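Delta toxin (Clostridium perfringens, PDB 2YGT) probably kills or damages host cells by forming a beta-barrel pore in their membranes, as a zinc-binding haemolytic toxin of the aerolysin family. Local coordinates at residues 87-92 against 219-224; 58-63 against 232-237. One frame throughout, in Å; residues are numbered along the deposited sequence.

Contact 1: residues 87-92 against 219-224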
ATOM      1  N   MET A  87      18.678  -6.172  15.652  1.00 22.55           N
ATOM      2  CA  MET A  87      17.292  -6.346  15.247  1.00 28.32           C
ATOM      3  C   MET A  87      17.107  -5.812  13.835  1.00 23.73           C
ATOM      4  O   MET A  87      17.121  -4.602  13.612  1.00 24.85           O
ATOM      5  CB  MET A  87      16.342  -5.623  16.203  1.00 22.23           C
ATOM      6  CG  MET A  87      14.901  -5.595  15.722  1.00 21.78           C
ATOM      7  SD  MET A  87      13.844  -4.500  16.689  1.00 29.68           S
ATOM      8  CE  MET A  87      12.417  -4.377  15.616  1.00 49.96           C
ATOM      9  N   ARG A  88      16.949  -6.719  12.878  1.00 21.29           N
ATOM     10  CA  ARG A  88      16.669  -6.328  11.502  1.00 27.51           C
ATOM     11  C   ARG A  88      15.186  -6.013  11.350  1.00 25.03           C
ATOM     12  O   ARG A  88      14.333  -6.778  11.798  1.00 20.47           O
ATOM     13  CB  ARG A  88      17.123  -7.420  10.530  1.00 20.75           C
ATOM     14  CG  ARG A  88      18.632  -7.612  10.544  1.00 43.86           C
ATOM     15  CD  ARG A  88      19.090  -8.801   9.717  1.00 51.38           C
ATOM     16  NE  ARG A  88      18.844  -8.611   8.292  1.00 65.66           N
ATOM     17  CZ  ARG A  88      19.549  -9.200   7.331  1.00 75.61           C
ATOM     18  NH1 ARG A  88      20.558 -10.005   7.644  1.00 81.36           N
ATOM     19  NH2 ARG A  88      19.254  -8.977   6.058  1.00 71.14           N
ATOM     20  N   TRP A  89      14.883  -4.876  10.730  1.00 19.87           N
ATOM     21  CA  TRP A  89      13.511  -4.383  10.666  1.00 19.54           C
ATOM     22  C   TRP A  89      13.243  -3.612   9.367  1.00 20.20           C
ATOM     23  O   TRP A  89      14.174  -3.100   8.742  1.00 18.97           O
ATOM     24  CB  TRP A  89      13.216  -3.502  11.889  1.00 19.74           C
ATOM     25  CG  TRP A  89      14.022  -2.234  11.922  1.00 19.72           C
ATOM     26  CD1 TRP A  89      15.364  -2.120  12.149  1.00 20.00           C
ATOM     27  CD2 TRP A  89      13.536  -0.900  11.716  1.00 19.46           C
ATOM     28  NE1 TRP A  89      15.742  -0.800  12.097  1.00 19.94           N
ATOM     29  CE2 TRP A  89      14.639  -0.030  11.831  1.00 19.62           C
ATOM     30  CE3 TRP A  89      12.275  -0.358  11.445  1.00 19.16           C
ATOM     31  CZ2 TRP A  89      14.522   1.351  11.684  1.00 19.51           C
ATOM     32  CZ3 TRP A  89      12.159   1.017  11.300  1.00 19.05           C
ATOM     33  CH2 TRP A  89      13.278   1.856  11.420  1.00 19.23           C
ATOM     34  N   PRO A  90      11.964  -3.526   8.960  1.00 23.89           N
ATOM     35  CA  PRO A  90      11.598  -2.840   7.718  1.00 18.28           C
ATOM     36  C   PRO A  90      11.397  -1.348   7.954  1.00 18.62           C
ATOM     37  O   PRO A  90      10.315  -0.934   8.370  1.00 19.06           O
ATOM     38  CB  PRO A  90      10.243  -3.471   7.353  1.00 18.08           C
ATOM     39  CG  PRO A  90       9.861  -4.367   8.529  1.00 24.01           C
ATOM     40  CD  PRO A  90      10.771  -4.020   9.660  1.00 29.58           C
ATOM     41  N   ILE A  91      12.421  -0.545   7.699  1.00 19.34           N
ATOM     42  CA  ILE A  91      12.262   0.896   7.818  1.00 21.61           C
ATOM     43  C   ILE A  91      11.285   1.433   6.767  1.00 23.00           C
ATOM     44  O   ILE A  91      10.546   2.385   7.031  1.00 19.13           O
ATOM     45  CB  ILE A  91      13.606   1.632   7.713  1.00 18.39           C
ATOM     46  CG1 ILE A  91      13.413   3.127   7.977  1.00 18.45           C
ATOM     47  CG2 ILE A  91      14.243   1.398   6.349  1.00 20.38           C
ATOM     48  CD1 ILE A  91      14.705   3.870   8.241  1.00 18.77           C
ATOM     49  N   LYS A  92      11.263   0.814   5.587  1.00 17.63           N
ATOM     50  CA  LYS A  92      10.445   1.325   4.488  1.00 18.44           C
ATOM     51  C   LYS A  92       9.807   0.248   3.607  1.00 19.96           C
ATOM     52  O   LYS A  92      10.449  -0.733   3.229  1.00 18.89           O
ATOM     53  CB  LYS A  92      11.262   2.281   3.614  1.00 21.95           C
ATOM     54  CG  LYS A  92      10.405   3.182   2.743  1.00 36.11           C
ATOM     55  CD  LYS A  92      11.153   3.672   1.518  1.00 37.55           C
ATOM     56  CE  LYS A  92      12.324   4.554   1.892  1.00 41.58           C
ATOM     57  NZ  LYS A  92      12.793   5.341   0.718  1.00 45.06           N
ATOM     58  N   SER A 219       2.654  -3.415  14.118  1.00 27.58           N
ATOM     59  CA  SER A 219       2.439  -4.701  13.468  1.00 32.91           C
ATOM     60  C   SER A 219       3.187  -4.765  12.135  1.00 36.60           C
ATOM     61  O   SER A 219       3.419  -5.847  11.589  1.00 18.06           O
ATOM     62  CB  SER A 219       0.947  -4.963  13.258  1.00 18.10           C
ATOM     63  OG  SER A 219       0.322  -3.867  12.622  1.00 20.70           O
ATOM     64  N   LEU A 220       3.567  -3.600  11.616  1.00 17.15           N
ATOM     65  CA  LEU A 220       4.371  -3.534  10.403  1.00 16.93           C
ATOM     66  C   LEU A 220       5.776  -4.086  10.641  1.00 17.30           C
ATOM     67  O   LEU A 220       6.467  -4.471   9.698  1.00 17.41           O
ATOM     68  CB  LEU A 220       4.441  -2.097   9.878  1.00 16.34           C
ATOM     69  CG  LEU A 220       3.324  -1.681   8.918  1.00 17.98           C
ATOM     70  CD1 LEU A 220       1.948  -1.862   9.554  1.00 16.11           C
ATOM     71  CD2 LEU A 220       3.522  -0.249   8.447  1.00 15.54           C
ATOM     72  N   ILE A 221       6.192  -4.123  11.903  1.00 17.57           N
ATOM     73  CA  ILE A 221       7.511  -4.635  12.254  1.00 17.99           C
ATOM     74  C   ILE A 221       7.462  -6.097  12.695  1.00 28.41           C
ATOM     75  O   ILE A 221       8.341  -6.886  12.346  1.00 26.70           O
ATOM     76  CB  ILE A 221       8.182  -3.781  13.354  1.00 17.91           C
ATOM     77  CG1 ILE A 221       8.598  -2.421  12.792  1.00 19.93           C
ATOM     78  CG2 ILE A 221       9.387  -4.502  13.933  1.00 18.48           C
ATOM     79  CD1 ILE A 221       9.173  -1.476  13.828  1.00 19.20           C
ATOM     80  N   THR A 222       6.434  -6.459  13.455  1.00 18.96           N
ATOM     81  CA  THR A 222       6.317  -7.822  13.966  1.00 20.34           C
ATOM     82  C   THR A 222       5.757  -8.791  12.925  1.00 27.79           C
ATOM     83  O   THR A 222       6.136  -9.962  12.892  1.00 29.54           O
ATOM     84  CB  THR A 222       5.442  -7.887  15.239  1.00 20.31           C
ATOM     85  OG1 THR A 222       4.153  -7.320  14.973  1.00 19.65           O
ATOM     86  CG2 THR A 222       6.103  -7.134  16.394  1.00 22.39           C
ATOM     87  N   GLY A 223       4.853  -8.304  12.079  1.00 25.15           N
ATOM     88  CA  GLY A 223       4.216  -9.145  11.081  1.00 21.41           C
ATOM     89  C   GLY A 223       4.540  -8.742   9.655  1.00 25.33           C
ATOM     90  O   GLY A 223       5.152  -9.505   8.905  1.00 19.68           O
ATOM     91  N   GLY A 224       4.123  -7.537   9.279  1.00 18.52           N
ATOM     92  CA  GLY A 224       4.332  -7.038   7.934  1.00 20.32           C
ATOM     93  C   GLY A 224       3.334  -5.953   7.573  1.00 26.76           C
ATOM     94  O   GLY A 224       2.452  -5.616   8.367  1.00 29.75           O
TER
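I221 meets M87, W89 and P90 in turn, a separate carbon for each, where the short helix 219-222 lies against the long strand 84-99 of this elongated, beta-rich toxin of the aerolysin family. Its CG1 stands beside the backbone N (chi1 -71°), which sends the CG1-CD1 arm and the CG2 methyl to different neighbours. CG2 receives the end of M87, CE lying 3.5 Å from it. The chain of M87 is extended, CG trans to the backbone N (chi1 171°), and it spans the gap to the helix, crossing I221 at about a right angle; an unbranched, flexible thioether suits such a reach. I221 CD1 comes obliquely to the benzo side of the W89 indole, 4.1 Å from CE3. I91 N lies 3.7 Å above one face of that ring, offset toward the rim. F177 and F198 pack edge-to-face with the indole and N267 accepts its NE1 proton, which fixes the rotation of this large buried group. P90 presents only ring methylenes to the helix: CD faces I221 CG1, and CG sits 3.6 Å from L220 O, a carbonyl that also receives a bond from the Y93 hydroxyl. No hydrogen bond joins the two segments, so shape and apolar character carry the contact. G224 suits the helix exit, since its backbone angles would press a CB against the preceding carbonyl. The turn is closed by S219 O, which accepts two backbone protons, from G223 N and G224 N, each at 2.9 Å.

Contact 2: residues 58-63 against 232-237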
ATOM      1  N   SER A  58     -20.683   8.245 -20.578  1.00 27.24           N
ATOM      2  CA  SER A  58     -19.334   8.765 -20.423  1.00 32.49           C
ATOM      3  C   SER A  58     -18.606   8.672 -21.754  1.00 32.24           C
ATOM      4  O   SER A  58     -18.809   7.723 -22.512  1.00 29.96           O
ATOM      5  CB  SER A  58     -18.575   7.981 -19.355  1.00 20.85           C
ATOM      6  OG  SER A  58     -17.199   8.294 -19.383  1.00 31.73           O
ATOM      7  N   SER A  59     -17.757   9.655 -22.034  1.00 32.48           N
ATOM      8  CA  SER A  59     -17.040   9.714 -23.304  1.00 33.67           C
ATOM      9  C   SER A  59     -15.935   8.662 -23.404  1.00 34.71           C
ATOM     10  O   SER A  59     -15.349   8.466 -24.469  1.00 30.75           O
ATOM     11  CB  SER A  59     -16.453  11.111 -23.527  1.00 34.76           C
ATOM     12  OG  SER A  59     -15.410  11.381 -22.602  1.00 37.41           O
ATOM     13  N   GLU A  60     -15.645   7.988 -22.296  1.00 35.40           N
ATOM     14  CA  GLU A  60     -14.618   6.953 -22.298  1.00 32.15           C
ATOM     15  C   GLU A  60     -14.893   5.845 -21.284  1.00 27.84           C
ATOM     16  O   GLU A  60     -15.896   5.878 -20.572  1.00 26.18           O
ATOM     17  CB  GLU A  60     -13.233   7.566 -22.072  1.00 32.06           C
ATOM     18  CG  GLU A  60     -13.144   8.503 -20.882  1.00 44.67           C
ATOM     19  CD  GLU A  60     -11.803   9.206 -20.803  1.00 56.63           C
ATOM     20  OE1 GLU A  60     -10.952   8.969 -21.688  1.00 63.43           O
ATOM     21  OE2 GLU A  60     -11.598   9.997 -19.858  1.00 53.65           O
ATOM     22  N   MET A  61     -13.999   4.860 -21.238  1.00 24.74           N
ATOM     23  CA  MET A  61     -14.133   3.722 -20.332  1.00 25.49           C
ATOM     24  C   MET A  61     -13.322   3.913 -19.052  1.00 26.14           C
ATOM     25  O   MET A  61     -12.180   4.368 -19.091  1.00 19.35           O
ATOM     26  CB  MET A  61     -13.708   2.428 -21.032  1.00 28.04           C
ATOM     27  CG  MET A  61     -14.568   2.061 -22.231  1.00 32.32           C
ATOM     28  SD  MET A  61     -14.177   0.426 -22.882  1.00 30.20           S
ATOM     29  CE  MET A  61     -12.462   0.648 -23.348  1.00 26.67           C
ATOM     30  N   THR A  62     -13.919   3.549 -17.921  1.00 18.89           N
ATOM     31  CA  THR A  62     -13.292   3.748 -16.621  1.00 18.47           C
ATOM     32  C   THR A  62     -13.214   2.447 -15.833  1.00 30.03           C
ATOM     33  O   THR A  62     -14.215   1.749 -15.667  1.00 25.87           O
ATOM     34  CB  THR A  62     -14.058   4.792 -15.776  1.00 20.22           C
ATOM     35  OG1 THR A  62     -13.983   6.076 -16.406  1.00 18.91           O
ATOM     36  CG2 THR A  62     -13.471   4.886 -14.375  1.00 18.07           C
ATOM     37  N   THR A  63     -12.019   2.126 -15.346  1.00 17.80           N
ATOM     38  CA  THR A  63     -11.829   0.964 -14.487  1.00 18.91           C
ATOM     39  C   THR A  63     -11.153   1.355 -13.176  1.00 21.75           C
ATOM     40  O   THR A  63     -10.070   1.941 -13.173  1.00 21.95           O
ATOM     41  CB  THR A  63     -11.000  -0.130 -15.178  1.00 17.50           C
ATOM     42  OG1 THR A  63     -11.658  -0.540 -16.382  1.00 22.68           O
ATOM     43  CG2 THR A  63     -10.849  -1.332 -14.260  1.00 18.03           C
ATOM     44  N   VAL A 232      -7.443   4.821 -10.626  1.00 15.36           N
ATOM     45  CA  VAL A 232      -8.508   4.848 -11.610  1.00 15.57           C
ATOM     46  C   VAL A 232      -7.881   4.954 -12.990  1.00 15.97           C
ATOM     47  O   VAL A 232      -7.081   5.854 -13.245  1.00 22.34           O
ATOM     48  CB  VAL A 232      -9.458   6.050 -11.404  1.00 15.51           C
ATOM     49  CG1 VAL A 232     -10.602   5.991 -12.405  1.00 15.76           C
ATOM     50  CG2 VAL A 232      -9.996   6.079  -9.983  1.00 15.23           C
ATOM     51  N   LEU A 233      -8.226   4.022 -13.872  1.00 16.24           N
ATOM     52  CA  LEU A 233      -7.741   4.066 -15.246  1.00 17.06           C
ATOM     53  C   LEU A 233      -8.854   4.420 -16.224  1.00 16.98           C
ATOM     54  O   LEU A 233     -10.002   4.006 -16.055  1.00 16.84           O
ATOM     55  CB  LEU A 233      -7.119   2.727 -15.654  1.00 24.11           C
ATOM     56  CG  LEU A 233      -5.703   2.392 -15.178  1.00 26.99           C
ATOM     57  CD1 LEU A 233      -5.690   2.122 -13.690  1.00 33.64           C
ATOM     58  CD2 LEU A 233      -5.178   1.186 -15.935  1.00 28.86           C
ATOM     59  N   THR A 234      -8.507   5.196 -17.245  1.00 22.07           N
ATOM     60  CA  THR A 234      -9.418   5.439 -18.353  1.00 17.75           C
ATOM     61  C   THR A 234      -8.827   4.879 -19.638  1.00 22.14           C
ATOM     62  O   THR A 234      -7.616   4.667 -19.742  1.00 23.71           O
ATOM     63  CB  THR A 234      -9.721   6.940 -18.547  1.00 17.86           C
ATOM     64  OG1 THR A 234      -8.504   7.650 -18.810  1.00 18.15           O
ATOM     65  CG2 THR A 234     -10.402   7.519 -17.310  1.00 17.51           C
ATOM     66  N   ALA A 235      -9.686   4.639 -20.619  1.00 18.74           N
ATOM     67  CA  ALA A 235      -9.243   4.118 -21.901  1.00 30.96           C
ATOM     68  C   ALA A 235     -10.249   4.492 -22.982  1.00 30.56           C
ATOM     69  O   ALA A 235     -11.454   4.509 -22.727  1.00 22.75           O
ATOM     70  CB  ALA A 235      -9.071   2.604 -21.824  1.00 19.52           C
ATOM     71  N   PRO A 236      -9.755   4.814 -24.189  1.00 27.31           N
ATOM     72  CA  PRO A 236     -10.628   5.118 -25.328  1.00 24.44           C
ATOM     73  C   PRO A 236     -11.667   4.018 -25.509  1.00 32.94           C
ATOM     74  O   PRO A 236     -11.373   2.853 -25.247  1.00 20.99           O
ATOM     75  CB  PRO A 236      -9.659   5.146 -26.511  1.00 22.00           C
ATOM     76  CG  PRO A 236      -8.358   5.552 -25.907  1.00 24.72           C
ATOM     77  CD  PRO A 236      -8.329   4.921 -24.541  1.00 24.00           C
ATOM     78  N   ASN A 237     -12.864   4.394 -25.948  1.00 34.06           N
ATOM     79  CA  ASN A 237     -14.001   3.475 -26.000  1.00 40.09           C
ATOM     80  C   ASN A 237     -13.729   2.086 -26.579  1.00 48.34           C
ATOM     81  O   ASN A 237     -14.282   1.094 -26.105  1.00 55.23           O
ATOM     82  CB  ASN A 237     -15.187   4.123 -26.723  1.00 36.35           C
ATOM     83  CG  ASN A 237     -16.035   4.974 -25.800  1.00 36.47           C
ATOM     84  OD1 ASN A 237     -16.003   4.808 -24.581  1.00 28.09           O
ATOM     85  ND2 ASN A 237     -16.805   5.889 -26.378  1.00 46.49           N
TER
HETATM   86  O   HOH W   1     -17.980   4.823 -22.740  1.00 19.81           O
HETATM   87  O   HOH W   2     -13.432   7.116 -25.904  1.00 26.07           O
HETATM   88  O   HOH W   3      -8.192   7.447 -21.723  1.00 32.30           O
HETATM   89  O   HOH W   4      -9.079  10.493 -19.520  1.00 34.99           O
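The carboxylate of E60 lies flat over T234, whose CB and CG2 both sit above one face, CB 3.8 Å from E60 CD. One water lies near the carboxylate plane at the oxygen edge, 2.6 Å from E60 OE2; a second stands above the T234 side and gives a proton to OE1. Both also bond T234 OG1, so a carboxylate at the partly exposed end of the strand is joined through solvent to a buried hydroxyl. Beside one face of the N237 amide lie S59 O, offset, and E60 CA, 3.4 Å from OD1; toward the other face a water lies within bonding distance of both OD1 and S58 O, with more acceptors around it than protons to give. Further in, an antiparallel ladder takes over: M61 and A235 exchange two backbone bonds, as do T63 and L233, where L233 N to T63 O is almost straight at 175°. Between them T62 and T234, beta-branched residues suited to strands, form a non-hydrogen-bonded pair, side by side. M61 bends at its thioether (chi3 -61°), laying SD and CE over the carbonyls of N237 and P236, with A235 CB beside CE; a zinc ion is about 5 Å from its side chain. Strand 61-72 sits between 45-54, which carries zinc ligand D54, and 224-235, with 107-112 beyond; Y128 and I126 of strand 121-128 cover T62 and V232.

Contact 1 is wholly buried, whereas contact 2 is only partly so, with waters and polar side chains at its loop end. The two lie on opposite sides of the chain's centre, about 38 Å apart between centres and 22 Å between nearest atoms. Contact 1 is nested within the loop that contact 2 closes, and helix 219-222 runs on into strand 224-235, so one continuous piece of chain serves both. Their chemistry follows their place: a helix set against a strand offers no backbone ladder and relies on apolar fit, while neighbouring strands of one sheet are joined by paired hydrogen bonds between peptide groups. Contact 2 also borders zinc-binding residues; contact 1 lies away from them.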